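Local coordinates for E3 SUMO-protein ligase SIZ1 (Saccharomyces cerevisiae, PDB 3I2D) that acts as an E3 ligase that mediates attachment of SUMO (Smt3) to septins and PCNA, working through its zinc-binding SP-RING, which interacts with UBC9, at residues K160-T165 and Q285-Q290; T206-L211 and F279-L284; L227-T232 and K269-F274; S263-C268 and L300-I305. All blocks are in the same frame, centred on the assembly; numbering follows the deposited sequence.

Interaction 1 (K160-T165 and Q285-Q290); sequences KSKPGT and QIPTWQ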
loop_
_atom_site.group_PDB
_atom_site.type_symbol
_atom_site.label_atom_id
_atom_site.label_comp_id
_atom_site.label_asym_id
_atom_site.label_seq_id
_atom_site.Cartn_x
_atom_site.Cartn_y
_atom_site.Cartn_z
ATOM N N LYS A 160 6.903 4.078 -6.504
ATOM C CA LYS A 160 7.798 4.884 -7.315
ATOM C C LYS A 160 7.437 6.364 -7.244
ATOM O O LYS A 160 8.210 7.224 -7.651
ATOM C CB LYS A 160 7.812 4.385 -8.772
ATOM C CG LYS A 160 6.540 4.619 -9.511
ATOM C CD LYS A 160 6.756 4.646 -11.022
ATOM C CE LYS A 160 7.008 3.270 -11.615
ATOM N NZ LYS A 160 6.726 3.308 -13.083
ATOM N N SER A 161 6.261 6.651 -6.705
ATOM C CA SER A 161 5.779 8.023 -6.552
ATOM C C SER A 161 6.354 8.653 -5.285
ATOM O O SER A 161 6.303 9.867 -5.109
ATOM C CB SER A 161 4.265 8.030 -6.420
ATOM O OG SER A 161 3.905 7.472 -5.164
ATOM N N LYS A 162 6.882 7.820 -4.397
ATOM C CA LYS A 162 7.437 8.297 -3.143
ATOM C C LYS A 162 8.943 8.464 -3.248
ATOM O O LYS A 162 9.651 7.550 -3.686
ATOM C CB LYS A 162 7.157 7.289 -2.033
ATOM C CG LYS A 162 5.710 6.943 -1.782
ATOM C CD LYS A 162 5.094 7.880 -0.770
ATOM C CE LYS A 162 3.893 7.230 -0.124
ATOM N NZ LYS A 162 4.295 5.925 0.495
ATOM N N PRO A 163 9.462 9.628 -2.830
ATOM C CA PRO A 163 10.912 9.819 -2.906
ATOM C C PRO A 163 11.558 8.765 -2.008
ATOM O O PRO A 163 10.883 8.150 -1.191
ATOM C CB PRO A 163 11.100 11.239 -2.386
ATOM C CG PRO A 163 9.945 11.414 -1.446
ATOM C CD PRO A 163 8.800 10.761 -2.167
ATOM N N GLY A 164 12.859 8.558 -2.154
ATOM C CA GLY A 164 13.551 7.560 -1.360
ATOM C C GLY A 164 13.507 7.692 0.147
ATOM O O GLY A 164 13.478 6.686 0.864
ATOM N N THR A 165 13.507 8.920 0.644
ATOM C CA THR A 165 13.483 9.137 2.085
ATOM C C THR A 165 12.131 8.772 2.692
ATOM O O THR A 165 11.998 8.678 3.913
ATOM C CB THR A 165 13.826 10.613 2.448
ATOM O OG1 THR A 165 12.974 11.501 1.717
ATOM C CG2 THR A 165 15.285 10.934 2.122
ATOM N N GLN A 285 2.274 1.177 -7.464
ATOM C CA GLN A 285 3.281 2.061 -8.021
ATOM C C GLN A 285 3.141 3.494 -7.515
ATOM O O GLN A 285 4.130 4.161 -7.192
ATOM C CB GLN A 285 3.174 2.098 -9.541
ATOM C CG GLN A 285 3.364 0.772 -10.241
ATOM C CD GLN A 285 4.638 0.079 -9.842
ATOM O OE1 GLN A 285 5.661 0.712 -9.613
ATOM N NE2 GLN A 285 4.583 -1.237 -9.765
ATOM N N ILE A 286 1.903 3.965 -7.460
ATOM C CA ILE A 286 1.601 5.334 -7.051
ATOM C C ILE A 286 0.464 5.324 -6.019
ATOM O O ILE A 286 -0.687 5.579 -6.355
ATOM C CB ILE A 286 1.191 6.142 -8.315
ATOM C CG1 ILE A 286 2.304 6.023 -9.361
ATOM C CG2 ILE A 286 0.937 7.600 -7.968
ATOM C CD1 ILE A 286 1.889 6.345 -10.782
ATOM N N PRO A 287 0.785 5.033 -4.749
ATOM C CA PRO A 287 -0.161 4.959 -3.624
ATOM C C PRO A 287 -0.886 6.243 -3.255
ATOM O O PRO A 287 -0.408 7.028 -2.446
ATOM C CB PRO A 287 0.707 4.442 -2.481
ATOM C CG PRO A 287 2.015 5.089 -2.776
ATOM C CD PRO A 287 2.167 4.878 -4.267
ATOM N N THR A 288 -2.052 6.429 -3.856
ATOM C CA THR A 288 -2.890 7.586 -3.619
ATOM C C THR A 288 -4.125 7.150 -2.840
ATOM O O THR A 288 -4.637 7.891 -2.015
ATOM C CB THR A 288 -3.358 8.187 -4.936
ATOM O OG1 THR A 288 -4.186 7.235 -5.624
ATOM C CG2 THR A 288 -2.165 8.550 -5.790
ATOM N N TRP A 289 -4.579 5.928 -3.103
ATOM C CA TRP A 289 -5.767 5.367 -2.466
ATOM C C TRP A 289 -6.910 6.366 -2.549
ATOM O O TRP A 289 -7.435 6.828 -1.532
ATOM C CB TRP A 289 -5.486 4.952 -1.014
ATOM C CG TRP A 289 -4.518 3.787 -0.928
ATOM C CD1 TRP A 289 -3.186 3.847 -0.649
ATOM C CD2 TRP A 289 -4.791 2.419 -1.256
ATOM N NE1 TRP A 289 -2.606 2.606 -0.793
ATOM C CE2 TRP A 289 -3.572 1.713 -1.165
ATOM C CE3 TRP A 289 -5.950 1.721 -1.623
ATOM C CZ2 TRP A 289 -3.475 0.344 -1.431
ATOM C CZ3 TRP A 289 -5.857 0.356 -1.887
ATOM C CH2 TRP A 289 -4.625 -0.317 -1.790
ATOM N N GLN A 290 -7.250 6.690 -3.798
ATOM C CA GLN A 290 -8.315 7.607 -4.174
ATOM C C GLN A 290 -9.032 7.035 -5.376
ATOM O O GLN A 290 -8.401 6.544 -6.309
ATOM C CB GLN A 290 -7.765 8.956 -4.586
ATOM C CG GLN A 290 -7.429 9.858 -3.449
ATOM C CD GLN A 290 -7.109 11.251 -3.923
ATOM O OE1 GLN A 290 -7.146 12.202 -3.142
ATOM N NE2 GLN A 290 -6.785 11.386 -5.209
#

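Interaction 2 (T206-L211 and F279-L284); sequences TPEQLL and FLHSQL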
loop_
_atom_site.group_PDB
_atom_site.type_symbol
_atom_site.label_atom_id
_atom_site.label_comp_id
_atom_site.label_asym_id
_atom_site.label_seq_id
_atom_site.Cartn_x
_atom_site.Cartn_y
_atom_site.Cartn_z
ATOM N N THR A 206 0.951 -9.372 -3.048
ATOM C CA THR A 206 0.768 -9.057 -4.441
ATOM C C THR A 206 -0.565 -8.430 -4.862
ATOM O O THR A 206 -1.606 -8.616 -4.216
ATOM C CB THR A 206 1.070 -10.340 -5.239
ATOM O OG1 THR A 206 2.224 -10.108 -6.041
ATOM C CG2 THR A 206 -0.103 -10.779 -6.087
ATOM N N PRO A 207 -0.533 -7.623 -5.928
ATOM C CA PRO A 207 -1.757 -6.989 -6.416
ATOM C C PRO A 207 -2.871 -8.025 -6.642
ATOM O O PRO A 207 -4.006 -7.821 -6.212
ATOM C CB PRO A 207 -1.294 -6.313 -7.707
ATOM C CG PRO A 207 0.093 -5.832 -7.322
ATOM C CD PRO A 207 0.667 -7.012 -6.540
ATOM N N GLU A 208 -2.549 -9.143 -7.294
ATOM C CA GLU A 208 -3.548 -10.187 -7.551
ATOM C C GLU A 208 -3.968 -10.897 -6.272
ATOM O O GLU A 208 -5.066 -11.430 -6.191
ATOM C CB GLU A 208 -3.057 -11.207 -8.599
ATOM C CG GLU A 208 -1.568 -11.205 -8.836
ATOM C CD GLU A 208 -1.093 -10.019 -9.670
ATOM O OE1 GLU A 208 -0.018 -9.459 -9.338
ATOM O OE2 GLU A 208 -1.778 -9.665 -10.663
ATOM N N GLN A 209 -3.109 -10.905 -5.264
ATOM C CA GLN A 209 -3.497 -11.530 -4.005
ATOM C C GLN A 209 -4.574 -10.660 -3.396
ATOM O O GLN A 209 -5.592 -11.161 -2.954
ATOM C CB GLN A 209 -2.346 -11.591 -3.024
ATOM C CG GLN A 209 -1.224 -12.477 -3.411
ATOM C CD GLN A 209 -0.328 -12.718 -2.230
ATOM O OE1 GLN A 209 -0.797 -13.160 -1.183
ATOM N NE2 GLN A 209 0.962 -12.428 -2.377
ATOM N N LEU A 210 -4.338 -9.350 -3.369
ATOM C CA LEU A 210 -5.316 -8.418 -2.824
ATOM C C LEU A 210 -6.607 -8.462 -3.620
ATOM O O LEU A 210 -7.680 -8.281 -3.044
ATOM C CB LEU A 210 -4.785 -6.993 -2.837
ATOM C CG LEU A 210 -3.648 -6.657 -1.893
ATOM C CD1 LEU A 210 -3.449 -5.163 -1.910
ATOM C CD2 LEU A 210 -3.967 -7.121 -0.494
ATOM N N LEU A 211 -6.510 -8.678 -4.936
ATOM C CA LEU A 211 -7.710 -8.764 -5.778
ATOM C C LEU A 211 -8.594 -9.863 -5.220
ATOM O O LEU A 211 -9.822 -9.772 -5.243
ATOM C CB LEU A 211 -7.379 -9.116 -7.227
ATOM C CG LEU A 211 -8.635 -9.416 -8.055
ATOM C CD1 LEU A 211 -9.395 -8.121 -8.315
ATOM C CD2 LEU A 211 -8.267 -10.081 -9.377
ATOM N N PHE A 279 -6.590 -0.907 -10.628
ATOM C CA PHE A 279 -6.535 -0.000 -9.508
ATOM C C PHE A 279 -5.412 -0.414 -8.545
ATOM O O PHE A 279 -4.640 0.423 -8.069
ATOM C CB PHE A 279 -7.864 -0.000 -8.764
ATOM C CG PHE A 279 -7.866 0.865 -7.542
ATOM C CD1 PHE A 279 -7.871 2.249 -7.655
ATOM C CD2 PHE A 279 -7.852 0.296 -6.271
ATOM C CE1 PHE A 279 -7.864 3.068 -6.510
ATOM C CE2 PHE A 279 -7.844 1.101 -5.120
ATOM C CZ PHE A 279 -7.850 2.491 -5.244
ATOM N N LEU A 280 -5.320 -1.714 -8.274
ATOM C CA LEU A 280 -4.336 -2.246 -7.337
ATOM C C LEU A 280 -2.908 -2.223 -7.847
ATOM O O LEU A 280 -1.977 -2.097 -7.058
ATOM C CB LEU A 280 -4.741 -3.662 -6.925
ATOM C CG LEU A 280 -5.963 -3.714 -6.008
ATOM C CD1 LEU A 280 -6.608 -5.086 -6.055
ATOM C CD2 LEU A 280 -5.532 -3.373 -4.598
ATOM N N HIS A 281 -2.736 -2.355 -9.159
ATOM C CA HIS A 281 -1.407 -2.299 -9.766
ATOM C C HIS A 281 -0.985 -0.838 -9.827
ATOM O O HIS A 281 0.191 -0.529 -9.811
ATOM C CB HIS A 281 -1.428 -2.901 -11.171
ATOM C CG HIS A 281 -1.087 -4.357 -11.196
ATOM N ND1 HIS A 281 0.209 -4.815 -11.127
ATOM C CD2 HIS A 281 -1.878 -5.457 -11.210
ATOM C CE1 HIS A 281 0.205 -6.137 -11.094
ATOM N NE2 HIS A 281 -1.047 -6.552 -11.142
ATOM N N SER A 282 -1.967 0.053 -9.903
ATOM C CA SER A 282 -1.728 1.484 -9.928
ATOM C C SER A 282 -1.347 1.954 -8.519
ATOM O O SER A 282 -0.428 2.742 -8.349
ATOM C CB SER A 282 -2.983 2.216 -10.362
ATOM O OG SER A 282 -2.702 3.595 -10.453
ATOM N N GLN A 283 -2.058 1.469 -7.507
ATOM C CA GLN A 283 -1.749 1.848 -6.134
ATOM C C GLN A 283 -0.354 1.364 -5.718
ATOM O O GLN A 283 0.362 2.055 -4.990
ATOM C CB GLN A 283 -2.809 1.288 -5.160
ATOM C CG GLN A 283 -4.165 1.943 -5.296
ATOM C CD GLN A 283 -4.065 3.462 -5.322
ATOM O OE1 GLN A 283 -3.569 4.075 -4.385
ATOM N NE2 GLN A 283 -4.528 4.071 -6.406
ATOM N N LEU A 284 0.042 0.183 -6.188
ATOM C CA LEU A 284 1.344 -0.338 -5.811
ATOM C C LEU A 284 2.456 0.567 -6.300
ATOM O O LEU A 284 3.463 0.720 -5.629
ATOM C CB LEU A 284 1.549 -1.748 -6.356
ATOM C CG LEU A 284 2.991 -2.248 -6.252
ATOM C CD1 LEU A 284 3.401 -2.401 -4.788
ATOM C CD2 LEU A 284 3.113 -3.550 -7.003
#

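Interaction 3 (L227-T232 and K269-F274); sequences LYLKKT and KHLQCF. With ZN (zinc ion), chain B.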
loop_
_atom_site.group_PDB
_atom_site.type_symbol
_atom_site.label_atom_id
_atom_site.label_comp_id
_atom_site.label_asym_id
_atom_site.label_seq_id
_atom_site.Cartn_x
_atom_site.Cartn_y
_atom_site.Cartn_z
ATOM N N LEU A 227 -31.497 1.080 -7.365
ATOM C CA LEU A 227 -32.047 2.149 -6.552
ATOM C C LEU A 227 -31.297 3.438 -6.839
ATOM O O LEU A 227 -31.913 4.502 -6.945
ATOM C CB LEU A 227 -31.926 1.807 -5.077
ATOM C CG LEU A 227 -32.977 0.846 -4.549
ATOM C CD1 LEU A 227 -32.831 0.744 -3.047
ATOM C CD2 LEU A 227 -34.361 1.355 -4.920
ATOM N N TYR A 228 -29.973 3.346 -6.960
ATOM C CA TYR A 228 -29.166 4.523 -7.275
ATOM C C TYR A 228 -29.523 4.999 -8.686
ATOM O O TYR A 228 -29.782 6.184 -8.908
ATOM C CB TYR A 228 -27.670 4.197 -7.224
ATOM C CG TYR A 228 -26.798 5.419 -7.391
ATOM C CD1 TYR A 228 -26.426 6.187 -6.287
ATOM C CD2 TYR A 228 -26.411 5.854 -8.657
ATOM C CE1 TYR A 228 -25.697 7.359 -6.438
ATOM C CE2 TYR A 228 -25.685 7.026 -8.823
ATOM C CZ TYR A 228 -25.333 7.776 -7.710
ATOM O OH TYR A 228 -24.629 8.949 -7.870
ATOM N N LEU A 229 -29.541 4.066 -9.635
ATOM C CA LEU A 229 -29.860 4.385 -11.021
ATOM C C LEU A 229 -31.190 5.133 -11.143
ATOM O O LEU A 229 -31.383 5.926 -12.064
ATOM C CB LEU A 229 -29.904 3.104 -11.854
ATOM C CG LEU A 229 -30.310 3.305 -13.313
ATOM C CD1 LEU A 229 -29.232 4.057 -14.060
ATOM C CD2 LEU A 229 -30.537 1.971 -13.951
ATOM N N LYS A 230 -32.112 4.869 -10.221
ATOM C CA LYS A 230 -33.410 5.538 -10.231
ATOM C C LYS A 230 -33.302 6.902 -9.547
ATOM O O LYS A 230 -33.869 7.884 -10.027
ATOM C CB LYS A 230 -34.466 4.675 -9.537
ATOM C CG LYS A 230 -34.924 3.483 -10.371
ATOM C CD LYS A 230 -35.771 2.521 -9.542
ATOM C CE LYS A 230 -36.343 1.384 -10.388
ATOM N NZ LYS A 230 -37.368 1.885 -11.347
ATOM N N LYS A 231 -32.573 6.961 -8.434
ATOM C CA LYS A 231 -32.371 8.224 -7.722
ATOM C C LYS A 231 -31.683 9.176 -8.696
ATOM O O LYS A 231 -31.997 10.360 -8.761
ATOM C CB LYS A 231 -31.485 8.018 -6.488
ATOM C CG LYS A 231 -31.105 9.300 -5.745
ATOM C CD LYS A 231 -30.256 9.003 -4.504
ATOM C CE LYS A 231 -31.018 8.123 -3.493
ATOM N NZ LYS A 231 -30.224 7.741 -2.275
ATOM N N THR A 232 -30.742 8.640 -9.459
ATOM C CA THR A 232 -30.024 9.428 -10.442
ATOM C C THR A 232 -30.987 9.959 -11.508
ATOM O O THR A 232 -31.236 11.165 -11.583
ATOM C CB THR A 232 -28.923 8.570 -11.106
ATOM O OG1 THR A 232 -27.895 8.305 -10.148
ATOM C CG2 THR A 232 -28.317 9.277 -12.308
ATOM N N LYS A 269 -20.497 7.173 -4.654
ATOM C CA LYS A 269 -21.799 7.599 -5.147
ATOM C C LYS A 269 -21.718 7.817 -6.646
ATOM O O LYS A 269 -21.603 8.947 -7.118
ATOM C CB LYS A 269 -22.235 8.902 -4.475
ATOM C CG LYS A 269 -22.839 8.744 -3.092
ATOM C CD LYS A 269 -21.808 8.504 -2.005
ATOM C CE LYS A 269 -22.507 8.238 -0.668
ATOM N NZ LYS A 269 -23.519 9.295 -0.333
ATOM N N HIS A 270 -21.740 6.726 -7.396
ATOM C CA HIS A 270 -21.684 6.816 -8.845
ATOM C C HIS A 270 -21.713 5.421 -9.448
ATOM O O HIS A 270 -21.277 4.451 -8.829
ATOM C CB HIS A 270 -20.439 7.612 -9.317
ATOM C CG HIS A 270 -19.123 7.027 -8.898
ATOM N ND1 HIS A 270 -18.591 5.893 -9.472
ATOM C CD2 HIS A 270 -18.229 7.424 -7.959
ATOM C CE1 HIS A 270 -17.430 5.616 -8.905
ATOM N NE2 HIS A 270 -17.186 6.530 -7.982
ATOM N N LEU A 271 -22.263 5.337 -10.651
ATOM C CA LEU A 271 -22.389 4.088 -11.375
ATOM C C LEU A 271 -21.069 3.572 -11.937
ATOM O O LEU A 271 -20.779 2.373 -11.852
ATOM C CB LEU A 271 -23.380 4.280 -12.515
ATOM C CG LEU A 271 -24.637 3.422 -12.498
ATOM C CD1 LEU A 271 -25.256 3.386 -11.106
ATOM C CD2 LEU A 271 -25.602 4.000 -13.515
ATOM N N GLN A 272 -20.277 4.479 -12.507
ATOM C CA GLN A 272 -18.991 4.128 -13.108
ATOM C C GLN A 272 -18.054 3.393 -12.158
ATOM O O GLN A 272 -17.730 3.888 -11.080
ATOM C CB GLN A 272 -18.288 5.386 -13.650
ATOM C CG GLN A 272 -16.953 5.138 -14.396
ATOM C CD GLN A 272 -17.057 4.051 -15.472
ATOM O OE1 GLN A 272 -18.005 4.034 -16.267
ATOM N NE2 GLN A 272 -16.077 3.149 -15.506
ATOM N N CYS A 273 -17.632 2.201 -12.569
ATOM C CA CYS A 273 -16.706 1.411 -11.778
ATOM C C CYS A 273 -15.358 1.517 -12.457
ATOM O O CYS A 273 -15.211 2.225 -13.453
ATOM C CB CYS A 273 -17.135 -0.053 -11.733
ATOM S SG CYS A 273 -18.723 -0.319 -10.946
ATOM N N PHE A 274 -14.370 0.827 -11.910
ATOM C CA PHE A 274 -13.031 0.817 -12.489
ATOM C C PHE A 274 -12.494 -0.582 -12.230
ATOM O O PHE A 274 -13.013 -1.288 -11.372
ATOM C CB PHE A 274 -12.141 1.872 -11.832
ATOM C CG PHE A 274 -12.126 1.791 -10.352
ATOM C CD1 PHE A 274 -12.981 2.585 -9.598
ATOM C CD2 PHE A 274 -11.267 0.907 -9.701
ATOM C CE1 PHE A 274 -12.986 2.506 -8.211
ATOM C CE2 PHE A 274 -11.261 0.817 -8.324
ATOM C CZ PHE A 274 -12.126 1.623 -7.568
HETATM ZN ZN ZN B . -15.745 6.659 -6.440
HETATM O O HOH W 1 -24.208 8.166 -11.224
#

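Interaction 4 (S263-C268 and L300-I305); sequences SKSINC and LENLAI. With ZN (zinc ion), chain B.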
loop_
_atom_site.group_PDB
_atom_site.type_symbol
_atom_site.label_atom_id
_atom_site.label_comp_id
_atom_site.label_asym_id
_atom_site.label_seq_id
_atom_site.Cartn_x
_atom_site.Cartn_y
_atom_site.Cartn_z
ATOM N N SER A 263 -15.458 -2.381 -10.127
ATOM C CA SER A 263 -15.506 -2.111 -8.716
ATOM C C SER A 263 -15.502 -0.651 -8.313
ATOM O O SER A 263 -15.364 0.243 -9.132
ATOM C CB SER A 263 -14.363 -2.860 -8.035
ATOM O OG SER A 263 -13.174 -2.766 -8.785
ATOM N N LYS A 264 -15.669 -0.430 -7.019
ATOM C CA LYS A 264 -15.695 0.906 -6.442
ATOM C C LYS A 264 -15.930 0.701 -4.964
ATOM O O LYS A 264 -16.348 -0.383 -4.561
ATOM C CB LYS A 264 -16.841 1.735 -7.044
ATOM C CG LYS A 264 -18.232 1.125 -6.863
ATOM C CD LYS A 264 -19.243 1.770 -7.816
ATOM C CE LYS A 264 -20.615 1.146 -7.663
ATOM N NZ LYS A 264 -21.539 1.611 -8.746
ATOM N N SER A 265 -15.640 1.722 -4.163
ATOM C CA SER A 265 -15.862 1.648 -2.722
ATOM C C SER A 265 -17.357 1.597 -2.533
ATOM O O SER A 265 -18.114 2.168 -3.331
ATOM C CB SER A 265 -15.328 2.905 -2.015
ATOM O OG SER A 265 -15.491 2.833 -0.598
ATOM N N ILE A 266 -17.797 0.909 -1.491
ATOM C CA ILE A 266 -19.224 0.840 -1.213
ATOM C C ILE A 266 -19.669 2.272 -0.854
ATOM O O ILE A 266 -20.860 2.609 -0.893
ATOM C CB ILE A 266 -19.489 -0.130 -0.060
ATOM C CG1 ILE A 266 -18.819 0.380 1.217
ATOM C CG2 ILE A 266 -18.960 -1.515 -0.438
ATOM C CD1 ILE A 266 -18.927 -0.578 2.384
ATOM N N ASN A 267 -18.682 3.113 -0.541
ATOM C CA ASN A 267 -18.913 4.510 -0.212
ATOM C C ASN A 267 -18.977 5.402 -1.453
ATOM O O ASN A 267 -19.214 6.609 -1.341
ATOM C CB ASN A 267 -17.811 5.030 0.711
ATOM C CG ASN A 267 -17.796 4.325 2.048
ATOM O OD1 ASN A 267 -18.801 3.751 2.461
ATOM N ND2 ASN A 267 -16.660 4.372 2.738
ATOM N N CYS A 268 -18.769 4.827 -2.633
ATOM C CA CYS A 268 -18.814 5.631 -3.851
ATOM C C CYS A 268 -20.237 5.910 -4.333
ATOM O O CYS A 268 -21.079 5.017 -4.395
ATOM C CB CYS A 268 -17.987 4.976 -4.974
ATOM S SG CYS A 268 -16.157 5.260 -4.904
ATOM N N LEU A 300 -8.979 -0.303 1.085
ATOM C CA LEU A 300 -9.008 -1.625 0.468
ATOM C C LEU A 300 -10.193 -2.472 0.953
ATOM O O LEU A 300 -10.854 -3.143 0.159
ATOM C CB LEU A 300 -7.681 -2.340 0.754
ATOM C CG LEU A 300 -7.214 -3.459 -0.187
ATOM C CD1 LEU A 300 -7.947 -4.748 0.103
ATOM C CD2 LEU A 300 -7.447 -3.042 -1.623
ATOM N N GLU A 301 -10.467 -2.427 2.253
ATOM C CA GLU A 301 -11.567 -3.194 2.837
ATOM C C GLU A 301 -12.948 -2.820 2.312
ATOM O O GLU A 301 -13.877 -3.622 2.383
ATOM C CB GLU A 301 -11.562 -3.065 4.362
ATOM C CG GLU A 301 -11.323 -1.660 4.876
ATOM C CD GLU A 301 -9.850 -1.388 5.183
ATOM O OE1 GLU A 301 -8.993 -1.560 4.276
ATOM O OE2 GLU A 301 -9.558 -1.002 6.341
ATOM N N ASN A 302 -13.088 -1.612 1.783
ATOM C CA ASN A 302 -14.375 -1.162 1.258
ATOM C C ASN A 302 -14.522 -1.367 -0.236
ATOM O O ASN A 302 -15.534 -0.979 -0.820
ATOM C CB ASN A 302 -14.571 0.314 1.558
ATOM C CG ASN A 302 -14.736 0.581 3.025
ATOM O OD1 ASN A 302 -14.799 1.733 3.451
ATOM N ND2 ASN A 302 -14.816 -0.480 3.813
ATOM N N LEU A 303 -13.513 -1.969 -0.854
ATOM C CA LEU A 303 -13.535 -2.195 -2.288
ATOM C C LEU A 303 -14.321 -3.473 -2.589
ATOM O O LEU A 303 -13.972 -4.552 -2.109
ATOM C CB LEU A 303 -12.100 -2.295 -2.806
ATOM C CG LEU A 303 -11.809 -1.926 -4.265
ATOM C CD1 LEU A 303 -12.183 -0.474 -4.503
ATOM C CD2 LEU A 303 -10.329 -2.134 -4.577
ATOM N N ALA A 304 -15.389 -3.341 -3.370
ATOM C CA ALA A 304 -16.230 -4.478 -3.736
ATOM C C ALA A 304 -16.567 -4.518 -5.233
ATOM O O ALA A 304 -16.609 -3.487 -5.900
ATOM C CB ALA A 304 -17.519 -4.447 -2.925
ATOM N N ILE A 305 -16.811 -5.717 -5.749
ATOM C CA ILE A 305 -17.166 -5.896 -7.149
ATOM C C ILE A 305 -18.604 -5.445 -7.295
ATOM O O ILE A 305 -19.405 -5.648 -6.391
ATOM C CB ILE A 305 -17.105 -7.396 -7.569
ATOM C CG1 ILE A 305 -15.657 -7.886 -7.570
ATOM C CG2 ILE A 305 -17.750 -7.594 -8.951
ATOM C CD1 ILE A 305 -14.747 -7.045 -8.415
HETATM ZN ZN ZN B . -15.745 6.659 -6.440
HETATM O O HOH W 2 -13.811 3.763 1.345
#

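Interaction 1 (K160-T165 and Q285-Q290)
K160 and S161 turn their backbone N-H groups toward a single acceptor, the carbonyl oxygen of Q285, in a loop-to-loop bridge between the PINIT domain and the SP-RING part of the chain. The stronger bond runs from K160 N to Q285 O (2.9 Å) and lies in the carbonyl plane, although the angle at the hydrogen is only 132°. S161 N reaches Q285 O weakly, at 3.3 Å. Beside this forked grip the K160 and Q285 side chains cross obliquely: K160 bends at its third torsion (chi3 74°), which brings CE to 3.5 Å from Q285 OE1, while CG sits near the shared carbonyl oxygen. S161 meets the next two residues with its own short side chain. Its CB lies 3.7 Å from I286 CG2, and its OG faces P287 CD. Farther along, the last methylene of K162 passes the proline ring, with CE 3.9 Å from P287 CG. The contact lies on the surface, away from the zinc site. Behind it, the loop 285-290 is shaped from the helix that precedes it: the side-chain oxygen Q283 OE1 accepts hydrogen bonds from both T288 N and W289 N.

Interaction 2 (T206-L211 and F279-L284)
P207, L210 and L211 pack against L280 and L284 in a buried helix-to-helix contact, which sets the start of helix 207-215 against helix 276-285 of the SP-RING. The short segments approach to 9.3 Å between axes and run at 134° to one another. L280 fills the interface with both branches: CD2 meets L210 CD1 at 3.8 Å, and CD1 lies over the first turn of the opposing helix, 3.8 Å from P207 O. The proline ring meets two further residues: its CG touches L284 CD2 (3.8 Å) and its CB sits over one face of the H281 imidazole, 3.6 Å from the ring centroid in a CH-pi contact. At the edge of that ring, H281 NE2 donates a nearly straight bond (3.2 Å, 167°) to E208 OE2. It arrives on the syn side of the carboxylate, somewhat out of its plane. A bend at chi2 (-75°) curls the E208 chain back to the histidine, although its CB points away. With H281 replaced by alanine, ring and N-H would both be gone, which would probably uncover P207 CB and leave the E208 carboxylate without this bond. L280 also touches L300, while L211 and E208 reach A276 and L277, farther back on helix 276-285. The backbone of L284 is hydrogen-bonded to F159, in the PINIT loop that meets the helix end.

Interaction 3 (L227-T232 and K269-F274)
Y228 and L229, on helix 222-234, lie against the zinc-binding loop of the SP-RING finger, touching K269, H270 and L271. L271 spreads its two branches over the helix: CD1 meets Y228 CD2 at 3.7 Å and CD2 meets L229 CD1 at the same distance of 3.7 Å. With CG anti to the backbone N (chi1 -174°), Y228 extends its phenol past L271 to the backbone beyond, where its OH comes 3.1 Å from K269 O. A water near the ring plane at the hydroxyl end makes weak bonds to Y228 OH and, as acceptor, to L271 N. Replacing Y228 with alanine is likely to leave L271 CD1 without its aromatic neighbour and open a gap beside the K269-H270 backbone. H270 points the other way, and its NE2 binds the zinc ion at 2.1 Å, in a site completed by C268, C291 and C294. Y228 thus packs behind a ligand-bearing loop without reaching the metal. From here the chain runs into strand 274-275, where F274 pairs with S263 of strand 262-265 and its ring meets F279 of helix 276-285; helix 222-234 lies against the first part of the loop, at K269 to L271.

Interaction 4 (S263-C268 and L300-I305)
S265 holds OG anti to its own N (chi1 -178°), which carries the hydroxyl to 3.4 Å from N302 CB, and N302 keeps CG beside its backbone N (chi1 -68°), which turns OD1 to the water that S265 OG also meets. That water lies 2.7 Å from S265 OG and donates to N302 OD1 at 3.1 Å. The backbone oxygen of N302 is gripped as well: I266 N bonds to N302 O at 3.0 Å, slightly tilted from the carbonyl plane, and the CA-H of S265 approaches the same atom. These contacts close one end of an antiparallel ladder between strands 263-265 and 303-305, part of the small three-stranded sheet of the SP-RING fold. K264 and A304 form its hydrogen-bonded pair, though both bonds are weak; the straighter one joins A304 N to K264 O (3.3 Å, 175°). S265 and L303 lie on one face, where L303 also packs on F279 of helix 276-285. Past the ladder, I266 CG2 touches A304 CB at 4.1 Å. A type I turn then runs from S265 to C268, with C268 N bonded to S265 O at 2.8 Å, and delivers C268 SG to the zinc ion. K264 extends from the other face toward the next zinc ligand, its NZ hydrogen-bonded to H270 O and weakly to L271 O.

Interactions 2 and 4 are buried, whereas interactions 1 and 3 lie at the surface. Helix 276-285 and the loop after it serve interactions 1 and 2: interaction 1 ties that loop to the PINIT domain by one clear and one weak backbone bond, with side chains alongside, whereas interaction 2 packs the helix itself through leucines, a proline and one histidine-carboxylate bond. Interactions 3 and 4 share the zinc ion, each contributing one ligand, yet the former is an apolar contact of two leucines and a tyrosine, with one weakly bound water beside it, and the latter a strand pairing. Between them F274 O bonds to S263 N. L300 of interaction 4 links it to two others: its CD2 touches L280 CD2 of interaction 2 and W289 CZ3 of interaction 1.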